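Trans-2-enoyl-CoA reductase [NADH] (Treponema denticola ATCC 35405, PDB 4GGO) catalyses the NADH-dependent reduction of the carbon-carbon double bond of trans-2-enoyl-CoA thioesters such as crotonyl-CoA, a step of bacterial fatty acid synthesis. Local coordinates at residues Ala65-Ala70 / Tyr98-Phe103. Numbering follows the deposited sequence.
Sequences ASRITA and YNNLAF
Ile-68 and Phe-103 mark the nearest backbone approach of two helical segments, 65-70 and 98-103, that run almost exactly parallel (2°) with axes 11.9 Å apart. At this spacing the gap is bridged by long side chains, chiefly Arg-67 and Phe-103. Phe-103 sends its ring across to the other helix because its CG stands anti to the backbone N (chi1 -178°). The extended aliphatic part of Arg-67 lies over one ring face, and its CD forms a CH-pi contact 3.8 Å from the ring centroid. Farther out, the guanidinium leans over the ring rim, the two planes 23° apart, and Arg-67 NE comes within 3.2 Å of Phe-103 CE1. Ile-68 meets the ring from its edge, CG1 lying 3.8 Å from Phe-103 CD2. No direct hydrogen bond crosses the contact; instead a water accepts from Arg-67 NH1 (3.2 Å) and donates to Asn-100 OD1 (2.8 Å). The buried guanidinium is held further by hydrogen bonds from NE to Thr-78 and from NH1 to Thr-116, which fix its rotation above the ring, while Asn-100 ND2 bonds to Ser-82. Asn-100 also touches Ser-59, which binds NAD(+), and Glu-84, important in discriminating NADH from NADPH, so the Asn-100 end of the contact borders the NAD(+) site. The pair illustrates two successive beta-alpha-beta crossovers, right-handed as is usual in a Rossmann fold: helix 61-74 connects the parallel neighbours 52-56 and 77-82, helix 95-110 connects 77-82 to the outermost strand 114-118, and helix 21-38 packs against Ile-68 and Asn-99.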
ATOM      1  N   ALA A  65      -1.755   6.499   2.945  1.00 17.37           N
ATOM      2  CA  ALA A  65      -2.538   6.491   4.175  1.00 20.93           C
ATOM      3  C   ALA A  65      -1.638   6.602   5.402  1.00 21.35           C
ATOM      4  O   ALA A  65      -2.024   7.180   6.418  1.00 23.20           O
ATOM      5  CB  ALA A  65      -3.398   5.236   4.250  1.00 20.83           C
ATOM      6  N   SER A  66      -0.433   6.049   5.296  1.00 17.32           N
ATOM      7  CA  SER A  66       0.538   6.098   6.382  1.00 20.29           C
ATOM      8  C   SER A  66       1.057   7.514   6.601  1.00 24.33           C
ATOM      9  O   SER A  66       1.260   7.943   7.737  1.00 19.01           O
ATOM     10  CB  SER A  66       1.704   5.149   6.102  1.00 21.18           C
ATOM     11  OG  SER A  66       1.244   3.822   5.911  1.00 21.19           O
ATOM     12  N   ARG A  67       1.274   8.237   5.507  1.00 22.31           N
ATOM     13  CA  ARG A  67       1.756   9.608   5.594  1.00 19.99           C
ATOM     14  C   ARG A  67       0.651  10.516   6.119  1.00 21.91           C
ATOM     15  O   ARG A  67       0.887  11.367   6.976  1.00 24.59           O
ATOM     16  CB  ARG A  67       2.252  10.098   4.232  1.00 21.91           C
ATOM     17  CG  ARG A  67       3.231  11.258   4.323  1.00 24.79           C
ATOM     18  CD  ARG A  67       3.614  11.790   2.950  1.00 23.79           C
ATOM     19  NE  ARG A  67       4.569  12.890   3.054  1.00 33.39           N
ATOM     20  CZ  ARG A  67       5.011  13.603   2.022  1.00 25.06           C
ATOM     21  NH1 ARG A  67       4.582  13.339   0.795  1.00 24.48           N
ATOM     22  NH2 ARG A  67       5.881  14.584   2.220  1.00 26.96           N
ATOM     23  N   ILE A  68      -0.561  10.317   5.608  1.00 20.00           N
ATOM     24  CA  ILE A  68      -1.720  11.096   6.032  1.00 20.47           C
ATOM     25  C   ILE A  68      -2.038  10.888   7.516  1.00 25.16           C
ATOM     26  O   ILE A  68      -2.318  11.847   8.237  1.00 20.53           O
ATOM     27  CB  ILE A  68      -2.960  10.763   5.174  1.00 20.90           C
ATOM     28  CG1 ILE A  68      -2.768  11.277   3.745  1.00 17.75           C
ATOM     29  CG2 ILE A  68      -4.222  11.357   5.783  1.00 20.41           C
ATOM     30  CD1 ILE A  68      -3.926  10.970   2.825  1.00 18.37           C
ATOM     31  N   THR A  69      -1.987   9.638   7.967  1.00 22.12           N
ATOM     32  CA  THR A  69      -2.251   9.327   9.369  1.00 22.46           C
ATOM     33  C   THR A  69      -1.208   9.970  10.284  1.00 24.18           C
ATOM     34  O   THR A  69      -1.544  10.540  11.321  1.00 24.46           O
ATOM     35  CB  THR A  69      -2.288   7.805   9.624  1.00 23.46           C
ATOM     36  OG1 THR A  69      -3.301   7.204   8.807  1.00 18.66           O
ATOM     37  CG2 THR A  69      -2.594   7.515  11.090  1.00 23.68           C
ATOM     38  N   ALA A  70       0.058   9.881   9.889  1.00 18.37           N
ATOM     39  CA  ALA A  70       1.142  10.463  10.672  1.00 23.02           C
ATOM     40  C   ALA A  70       1.034  11.982  10.725  1.00 23.27           C
ATOM     41  O   ALA A  70       1.168  12.585  11.788  1.00 22.06           O
ATOM     42  CB  ALA A  70       2.493  10.047  10.107  1.00 16.12           C
ATOM     43  N   TYR A  98      -0.412  13.689  -8.573  1.00 27.71           N
ATOM     44  CA  TYR A  98      -1.495  14.553  -8.119  1.00 26.25           C
ATOM     45  C   TYR A  98      -1.753  14.373  -6.625  1.00 34.27           C
ATOM     46  O   TYR A  98      -2.008  15.346  -5.911  1.00 28.89           O
ATOM     47  CB  TYR A  98      -2.770  14.287  -8.924  1.00 25.87           C
ATOM     48  CG  TYR A  98      -2.601  14.522 -10.410  1.00 33.08           C
ATOM     49  CD1 TYR A  98      -2.558  15.810 -10.929  1.00 33.12           C
ATOM     50  CD2 TYR A  98      -2.481  13.456 -11.293  1.00 28.24           C
ATOM     51  CE1 TYR A  98      -2.400  16.032 -12.285  1.00 35.80           C
ATOM     52  CE2 TYR A  98      -2.324  13.668 -12.652  1.00 36.91           C
ATOM     53  CZ  TYR A  98      -2.284  14.958 -13.141  1.00 33.79           C
ATOM     54  OH  TYR A  98      -2.128  15.175 -14.491  1.00 39.62           O
ATOM     55  N   ASN A  99      -1.678  13.129  -6.160  1.00 29.80           N
ATOM     56  CA  ASN A  99      -1.824  12.828  -4.739  1.00 26.43           C
ATOM     57  C   ASN A  99      -0.787  13.562  -3.892  1.00 27.98           C
ATOM     58  O   ASN A  99      -1.123  14.155  -2.867  1.00 25.95           O
ATOM     59  CB  ASN A  99      -1.729  11.321  -4.486  1.00 24.56           C
ATOM     60  CG  ASN A  99      -2.946  10.566  -4.987  1.00 27.09           C
ATOM     61  OD1 ASN A  99      -3.989  11.157  -5.265  1.00 27.70           O
ATOM     62  ND2 ASN A  99      -2.821   9.248  -5.090  1.00 22.51           N
ATOM     63  N   ASN A 100       0.469  13.518  -4.326  1.00 23.93           N
ATOM     64  CA  ASN A 100       1.545  14.217  -3.628  1.00 27.19           C
ATOM     65  C   ASN A 100       1.336  15.728  -3.603  1.00 30.33           C
ATOM     66  O   ASN A 100       1.627  16.384  -2.602  1.00 25.43           O
ATOM     67  CB  ASN A 100       2.906  13.893  -4.250  1.00 30.18           C
ATOM     68  CG  ASN A 100       3.365  12.483  -3.950  1.00 33.63           C
ATOM     69  OD1 ASN A 100       2.874  11.840  -3.022  1.00 27.41           O
ATOM     70  ND2 ASN A 100       4.322  11.993  -4.732  1.00 26.74           N
ATOM     71  N   LEU A 101       0.842  16.275  -4.710  1.00 28.20           N
ATOM     72  CA  LEU A 101       0.552  17.703  -4.788  1.00 33.42           C
ATOM     73  C   LEU A 101      -0.549  18.074  -3.805  1.00 31.23           C
ATOM     74  O   LEU A 101      -0.461  19.087  -3.112  1.00 29.17           O
ATOM     75  CB  LEU A 101       0.136  18.096  -6.207  1.00 32.59           C
ATOM     76  CG  LEU A 101       1.177  17.942  -7.316  1.00 37.40           C
ATOM     77  CD1 LEU A 101       0.624  18.465  -8.632  1.00 39.17           C
ATOM     78  CD2 LEU A 101       2.474  18.651  -6.953  1.00 30.61           C
ATOM     79  N   ALA A 102      -1.584  17.241  -3.749  1.00 26.08           N
ATOM     80  CA  ALA A 102      -2.699  17.459  -2.838  1.00 29.32           C
ATOM     81  C   ALA A 102      -2.244  17.378  -1.386  1.00 30.00           C
ATOM     82  O   ALA A 102      -2.633  18.203  -0.560  1.00 29.94           O
ATOM     83  CB  ALA A 102      -3.806  16.453  -3.105  1.00 29.80           C
ATOM     84  N   PHE A 103      -1.411  16.387  -1.083  1.00 30.63           N
ATOM     85  CA  PHE A 103      -0.908  16.203   0.275  1.00 29.10           C
ATOM     86  C   PHE A 103      -0.093  17.402   0.743  1.00 32.08           C
ATOM     87  O   PHE A 103      -0.375  17.980   1.793  1.00 28.49           O
ATOM     88  CB  PHE A 103      -0.063  14.931   0.381  1.00 22.64           C
ATOM     89  CG  PHE A 103       0.447  14.660   1.770  1.00 26.81           C
ATOM     90  CD1 PHE A 103       1.662  15.182   2.195  1.00 25.23           C
ATOM     91  CD2 PHE A 103      -0.292  13.893   2.655  1.00 25.00           C
ATOM     92  CE1 PHE A 103       2.125  14.943   3.473  1.00 28.40           C
ATOM     93  CE2 PHE A 103       0.169  13.648   3.934  1.00 27.70           C
ATOM     94  CZ  PHE A 103       1.377  14.175   4.345  1.00 25.12           C
TER
HETATM   95  O   HOH W   1       1.972  11.810  -0.381  1.00 20.41           O